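Local structure of putative branched-chain amino acid transport system substrate-binding protein (Rhodopseudomonas palustris, 3TX6) at residues A22-V34 / K274-F288. The protein probably serves as the periplasmic solute-binding component of an ABC transporter, capturing lignin-derived aromatic acids such as p-coumaric acid and related compounds. Residues are numbered along the deposited sequence; the frame is centred on the assembly and turned at random. Where two conformers were deposited one is given.
Sequences ALGIPERNALEFV and KYGPNSRSQFAAHSF. With ENO (3-(4-hydroxy-phenyl)pyruvic acid), chain D.
Glu27 packs against Phe283, Ala284, His286 and Ser287 as a knob in a hole, where helix 22-29 crosses helix 282-288 at -41° with the axes 7.2 Å apart. Followed outward, its CB faces Ser287 OG, and its CG, anti to the carbonyl carbon (chi1 -71°), presses on the backbone of the partner helix, 3.1 Å from Phe283 O. The chain then runs on extended, carrying OE2 to 3.4 Å from Phe283 CB and to the edges of the Phe283 and His286 rings, while OE1 is hydrogen-bonded to Ser77. Glu27 also contributes its backbone: Ser287 OG donates to Glu27 O (2.8 Å) on a lone pair in the carbonyl plane. Two alpha/beta lobes that close on a ligand define the periplasmic binding protein fold, and this helix pair belongs to the lobe containing strand 8-14, beside the ligand. Leu23 CG sits almost exactly over the centre of the Phe283 ring, 3.5 Å from the centroid, in a CH-pi contact; Gln282 CB backs the opposite face, and the ring edge meets the phenol ring of 3-(4-hydroxy-phenyl)pyruvic acid. Gln282 NE2 donates an almost straight bond to the phenol oxygen O3, which also pairs with His286 NE2 at 2.6 Å. Pro26 CB rests on Ser281 OG, which caps helix 282-288 by accepting from Ala284 N. At the far end, the Asn29 amide lies nearly parallel to the Tyr275 ring (9°), its ND2 over one face. Lys274 NZ reaches the syn lone pair of Glu32 OE1 in a 2.7 Å salt bridge, and one water links that oxygen to Tyr275 OH and Asn29 O.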
loop_
_atom_site.group_PDB
_atom_site.type_symbol
_atom_site.label_atom_id
_atom_site.label_comp_id
_atom_site.label_asym_id
_atom_site.label_seq_id
_atom_site.Cartn_x
_atom_site.Cartn_y
_atom_site.Cartn_z
ATOM N N ALA A 22 5.886 -10.714 -4.381
ATOM C CA ALA A 22 5.541 -9.848 -5.504
ATOM C C ALA A 22 5.275 -8.419 -5.090
ATOM O O ALA A 22 5.252 -7.538 -5.948
ATOM C CB ALA A 22 4.367 -10.388 -6.323
ATOM N N LEU A 23 5.056 -8.202 -3.799
ATOM C CA LEU A 23 4.891 -6.840 -3.279
ATOM C C LEU A 23 6.240 -6.258 -2.875
ATOM O O LEU A 23 6.542 -5.103 -3.192
ATOM C CB LEU A 23 3.930 -6.815 -2.083
ATOM C CG LEU A 23 2.442 -6.879 -2.437
ATOM C CD1 LEU A 23 2.056 -8.221 -3.110
ATOM C CD2 LEU A 23 1.585 -6.616 -1.202
ATOM N N GLY A 24 7.047 -7.054 -2.172
ATOM C CA GLY A 24 8.333 -6.537 -1.732
ATOM C C GLY A 24 9.435 -6.390 -2.780
ATOM O O GLY A 24 10.284 -5.497 -2.659
ATOM N N ILE A 25 9.483 -7.318 -3.736
ATOM C CA ILE A 25 10.492 -7.220 -4.780
ATOM C C ILE A 25 10.484 -5.852 -5.484
ATOM O O ILE A 25 11.545 -5.206 -5.596
ATOM C CB ILE A 25 10.421 -8.407 -5.773
ATOM C CG1 ILE A 25 10.987 -9.663 -5.100
ATOM C CG2 ILE A 25 11.205 -8.107 -7.063
ATOM C CD1 ILE A 25 10.684 -10.984 -5.820
ATOM N N PRO A 26 9.312 -5.371 -5.908
ATOM C CA PRO A 26 9.331 -4.045 -6.508
ATOM C C PRO A 26 9.677 -2.891 -5.565
ATOM O O PRO A 26 10.259 -1.878 -5.976
ATOM C CB PRO A 26 7.885 -3.870 -7.035
ATOM C CG PRO A 26 7.399 -5.278 -7.234
ATOM C CD PRO A 26 8.010 -6.033 -6.103
ATOM N N GLU A 27 9.310 -3.066 -4.301
ATOM C CA GLU A 27 9.686 -2.086 -3.282
ATOM C C GLU A 27 11.185 -1.964 -3.130
ATOM O O GLU A 27 11.727 -0.841 -3.041
ATOM C CB GLU A 27 8.996 -2.434 -1.960
ATOM C CG GLU A 27 7.514 -2.144 -2.067
ATOM C CD GLU A 27 6.583 -2.677 -0.995
ATOM O OE1 GLU A 27 6.983 -3.418 -0.102
ATOM O OE2 GLU A 27 5.378 -2.327 -1.126
ATOM N N ARG A 28 11.867 -3.109 -3.086
ATOM C CA ARG A 28 13.320 -3.128 -3.009
ATOM C C ARG A 28 13.931 -2.583 -4.303
ATOM O O ARG A 28 14.849 -1.775 -4.267
ATOM C CB ARG A 28 13.807 -4.552 -2.751
ATOM C CG ARG A 28 15.309 -4.723 -2.891
ATOM C CD ARG A 28 15.789 -5.999 -2.186
ATOM N NE ARG A 28 17.233 -6.176 -2.306
ATOM C CZ ARG A 28 17.827 -6.698 -3.378
ATOM N NH1 ARG A 28 19.155 -6.808 -3.416
ATOM N NH2 ARG A 28 17.084 -7.098 -4.408
ATOM N N ASN A 29 13.407 -3.008 -5.440
ATOM C CA ASN A 29 13.965 -2.569 -6.719
ATOM C C ASN A 29 13.804 -1.054 -6.932
ATOM O O ASN A 29 14.629 -0.421 -7.574
ATOM C CB ASN A 29 13.362 -3.328 -7.887
ATOM C CG ASN A 29 13.830 -4.762 -7.992
ATOM O OD1 ASN A 29 14.814 -5.146 -7.395
ATOM N ND2 ASN A 29 13.120 -5.549 -8.792
ATOM N N ALA A 30 12.743 -0.455 -6.392
ATOM C CA ALA A 30 12.502 0.939 -6.617
ATOM C C ALA A 30 13.608 1.787 -5.953
ATOM O O ALA A 30 13.784 2.970 -6.316
ATOM C CB ALA A 30 11.127 1.345 -6.057
ATOM N N LEU A 31 14.308 1.209 -4.972
ATOM C CA LEU A 31 15.352 1.925 -4.274
ATOM C C LEU A 31 16.517 2.329 -5.199
ATOM O O LEU A 31 17.308 3.245 -4.866
ATOM C CB LEU A 31 15.898 1.083 -3.124
ATOM C CG LEU A 31 14.861 0.656 -2.057
ATOM C CD1 LEU A 31 15.494 -0.303 -1.066
ATOM C CD2 LEU A 31 14.274 1.879 -1.369
ATOM N N GLU A 32 16.620 1.704 -6.383
ATOM C CA GLU A 32 17.648 2.111 -7.354
ATOM C C GLU A 32 17.409 3.534 -7.900
ATOM O O GLU A 32 18.335 4.188 -8.371
ATOM C CB GLU A 32 17.675 1.098 -8.502
ATOM C CG GLU A 32 18.766 1.399 -9.549
ATOM C CD GLU A 32 18.988 0.292 -10.558
ATOM O OE1 GLU A 32 18.428 -0.807 -10.385
ATOM O OE2 GLU A 32 19.749 0.538 -11.513
ATOM N N PHE A 33 16.147 3.972 -7.820
ATOM C CA PHE A 33 15.658 5.156 -8.506
ATOM C C PHE A 33 15.400 6.351 -7.611
ATOM O O PHE A 33 15.022 7.408 -8.097
ATOM C CB PHE A 33 14.445 4.815 -9.348
ATOM C CG PHE A 33 14.656 3.595 -10.189
ATOM C CD1 PHE A 33 15.763 3.498 -11.012
ATOM C CD2 PHE A 33 13.823 2.510 -10.087
ATOM C CE1 PHE A 33 15.989 2.365 -11.773
ATOM C CE2 PHE A 33 14.068 1.379 -10.820
ATOM C CZ PHE A 33 15.161 1.301 -11.667
ATOM N N VAL A 34 15.610 6.164 -6.313
ATOM C CA VAL A 34 15.412 7.225 -5.315
ATOM C C VAL A 34 16.694 8.021 -5.149
ATOM O O VAL A 34 17.756 7.606 -5.591
ATOM C CB VAL A 34 14.898 6.653 -3.966
ATOM C CG1 VAL A 34 13.607 5.855 -4.207
ATOM C CG2 VAL A 34 15.933 5.811 -3.259
ATOM N N LYS A 274 14.254 -0.582 -16.814
ATOM C CA LYS A 274 15.061 -1.716 -16.359
ATOM C C LYS A 274 14.278 -3.041 -16.415
ATOM O O LYS A 274 14.833 -4.089 -16.708
ATOM C CB LYS A 274 15.615 -1.470 -14.967
ATOM C CG LYS A 274 16.559 -2.585 -14.517
ATOM C CD LYS A 274 17.401 -2.181 -13.332
ATOM C CE LYS A 274 18.263 -3.341 -12.856
ATOM N NZ LYS A 274 19.322 -2.844 -11.905
ATOM N N TYR A 275 13.007 -3.020 -16.061
ATOM C CA TYR A 275 12.267 -4.267 -15.847
ATOM C C TYR A 275 11.202 -4.546 -16.922
ATOM O O TYR A 275 10.598 -5.598 -16.914
ATOM C CB TYR A 275 11.711 -4.339 -14.419
ATOM C CG TYR A 275 12.793 -4.250 -13.363
ATOM C CD1 TYR A 275 13.674 -5.294 -13.175
ATOM C CD2 TYR A 275 12.968 -3.104 -12.594
ATOM C CE1 TYR A 275 14.677 -5.246 -12.260
ATOM C CE2 TYR A 275 14.005 -3.038 -11.639
ATOM C CZ TYR A 275 14.827 -4.115 -11.457
ATOM O OH TYR A 275 15.854 -4.068 -10.571
ATOM N N GLY A 276 11.008 -3.591 -17.840
ATOM C CA GLY A 276 10.194 -3.806 -19.017
ATOM C C GLY A 276 8.864 -3.079 -18.992
ATOM O O GLY A 276 8.385 -2.649 -17.937
ATOM N N PRO A 277 8.243 -2.964 -20.154
ATOM C CA PRO A 277 6.977 -2.325 -20.210
ATOM C C PRO A 277 5.909 -2.910 -19.311
ATOM O O PRO A 277 5.829 -4.126 -19.089
ATOM C CB PRO A 277 6.598 -2.420 -21.679
ATOM C CG PRO A 277 7.921 -2.464 -22.392
ATOM C CD PRO A 277 8.769 -3.304 -21.487
ATOM N N ASN A 278 5.090 -2.009 -18.777
ATOM C CA ASN A 278 4.010 -2.376 -17.856
ATOM C C ASN A 278 4.409 -3.166 -16.610
ATOM O O ASN A 278 3.584 -3.844 -16.009
ATOM C CB ASN A 278 2.912 -3.110 -18.574
ATOM C CG ASN A 278 1.951 -2.162 -19.155
ATOM O OD1 ASN A 278 1.778 -2.149 -20.342
ATOM N ND2 ASN A 278 1.369 -1.282 -18.305
ATOM N N SER A 279 5.642 -2.980 -16.192
ATOM C CA SER A 279 6.088 -3.533 -14.928
ATOM C C SER A 279 5.841 -2.596 -13.747
ATOM O O SER A 279 6.178 -2.956 -12.632
ATOM C CB SER A 279 7.569 -3.967 -14.951
ATOM O OG SER A 279 8.430 -2.896 -15.267
ATOM N N ARG A 280 5.230 -1.430 -13.984
ATOM C CA ARG A 280 4.842 -0.520 -12.891
ATOM C C ARG A 280 3.969 -1.267 -11.886
ATOM O O ARG A 280 3.247 -2.194 -12.238
ATOM C CB ARG A 280 4.074 0.639 -13.467
ATOM C CG ARG A 280 2.730 0.256 -14.127
ATOM C CD ARG A 280 2.084 1.378 -14.905
ATOM N NE ARG A 280 2.916 1.821 -16.005
ATOM C CZ ARG A 280 2.627 2.872 -16.781
ATOM N NH1 ARG A 280 1.503 3.548 -16.575
ATOM N NH2 ARG A 280 3.465 3.231 -17.763
ATOM N N SER A 281 3.998 -0.811 -10.643
ATOM C CA SER A 281 3.160 -1.360 -9.579
ATOM C C SER A 281 2.795 -0.315 -8.534
ATOM O O SER A 281 3.514 0.646 -8.286
ATOM C CB SER A 281 3.795 -2.580 -8.907
ATOM O OG SER A 281 4.981 -2.227 -8.226
ATOM N N GLN A 282 1.683 -0.605 -7.893
ATOM C CA GLN A 282 1.274 0.008 -6.616
ATOM C C GLN A 282 2.420 0.034 -5.626
ATOM O O GLN A 282 2.625 1.021 -4.925
ATOM C CB GLN A 282 0.115 -0.815 -6.042
ATOM C CG GLN A 282 -0.473 -0.377 -4.705
ATOM C CD GLN A 282 -1.331 0.872 -4.748
ATOM O OE1 GLN A 282 -1.642 1.406 -5.828
ATOM N NE2 GLN A 282 -1.724 1.333 -3.567
ATOM N N PHE A 283 3.151 -1.067 -5.572
ATOM C CA PHE A 283 4.092 -1.345 -4.464
ATOM C C PHE A 283 5.434 -0.628 -4.627
ATOM O O PHE A 283 5.933 0.025 -3.691
ATOM C CB PHE A 283 4.240 -2.876 -4.323
ATOM C CG PHE A 283 2.900 -3.536 -4.337
ATOM C CD1 PHE A 283 2.018 -3.284 -3.325
ATOM C CD2 PHE A 283 2.484 -4.340 -5.407
ATOM C CE1 PHE A 283 0.733 -3.776 -3.373
ATOM C CE2 PHE A 283 1.194 -4.864 -5.444
ATOM C CZ PHE A 283 0.308 -4.580 -4.414
ATOM N N ALA A 284 5.995 -0.682 -5.845
ATOM C CA ALA A 284 7.220 0.072 -6.154
ATOM C C ALA A 284 7.040 1.558 -5.720
ATOM O O ALA A 284 7.957 2.205 -5.246
ATOM C CB ALA A 284 7.546 -0.001 -7.632
ATOM N N ALA A 285 5.849 2.091 -6.000
ATOM C CA ALA A 285 5.530 3.462 -5.746
ATOM C C ALA A 285 5.606 3.805 -4.269
ATOM O O ALA A 285 5.933 4.948 -3.938
ATOM C CB ALA A 285 4.162 3.783 -6.338
ATOM N N HIS A 286 5.284 2.878 -3.375
ATOM C CA HIS A 286 5.320 3.217 -1.949
ATOM C C HIS A 286 6.721 3.466 -1.451
ATOM O O HIS A 286 6.919 4.420 -0.694
ATOM C CB HIS A 286 4.610 2.193 -1.080
ATOM C CG HIS A 286 3.163 2.012 -1.400
ATOM N ND1 HIS A 286 2.309 3.041 -1.703
ATOM C CD2 HIS A 286 2.408 0.845 -1.451
ATOM C CE1 HIS A 286 1.067 2.524 -1.920
ATOM N NE2 HIS A 286 1.130 1.197 -1.771
ATOM N N SER A 287 7.696 2.628 -1.817
ATOM C CA SER A 287 9.070 2.920 -1.423
ATOM C C SER A 287 9.613 4.182 -2.117
ATOM O O SER A 287 10.234 5.031 -1.479
ATOM C CB SER A 287 10.030 1.726 -1.566
ATOM O OG SER A 287 10.023 1.325 -2.847
ATOM N N PHE A 288 9.338 4.344 -3.406
ATOM C CA PHE A 288 9.713 5.556 -4.126
ATOM C C PHE A 288 9.153 6.804 -3.425
ATOM O O PHE A 288 9.865 7.786 -3.213
ATOM C CB PHE A 288 9.229 5.460 -5.568
ATOM C CG PHE A 288 9.591 6.621 -6.428
ATOM C CD1 PHE A 288 10.813 6.644 -7.092
ATOM C CD2 PHE A 288 8.713 7.657 -6.639
ATOM C CE1 PHE A 288 11.150 7.668 -7.927
ATOM C CE2 PHE A 288 9.053 8.689 -7.503
ATOM C CZ PHE A 288 10.276 8.698 -8.123
HETATM O O4 ENO D . -1.301 -4.634 3.477
HETATM C C9 ENO D . -0.073 -3.396 0.545
HETATM C C8 ENO D . 0.030 -2.148 -0.033
HETATM C C7 ENO D . -1.103 -1.485 -0.531
HETATM C C6 ENO D . -2.340 -2.068 -0.340
HETATM C C5 ENO D . -2.459 -3.335 0.225
HETATM C C4 ENO D . -1.320 -4.014 0.692
HETATM O O3 ENO D . -0.943 -0.219 -1.081
HETATM C C3 ENO D . -1.422 -5.408 1.242
HETATM C C2 ENO D . -1.489 -5.593 2.709
HETATM C C1 ENO D . -1.653 -6.954 3.202
HETATM O O2 ENO D . -1.655 -7.126 4.439
HETATM O O1 ENO D . -1.796 -7.924 2.400
HETATM O O HOH W 1 16.347 -1.853 -9.263
#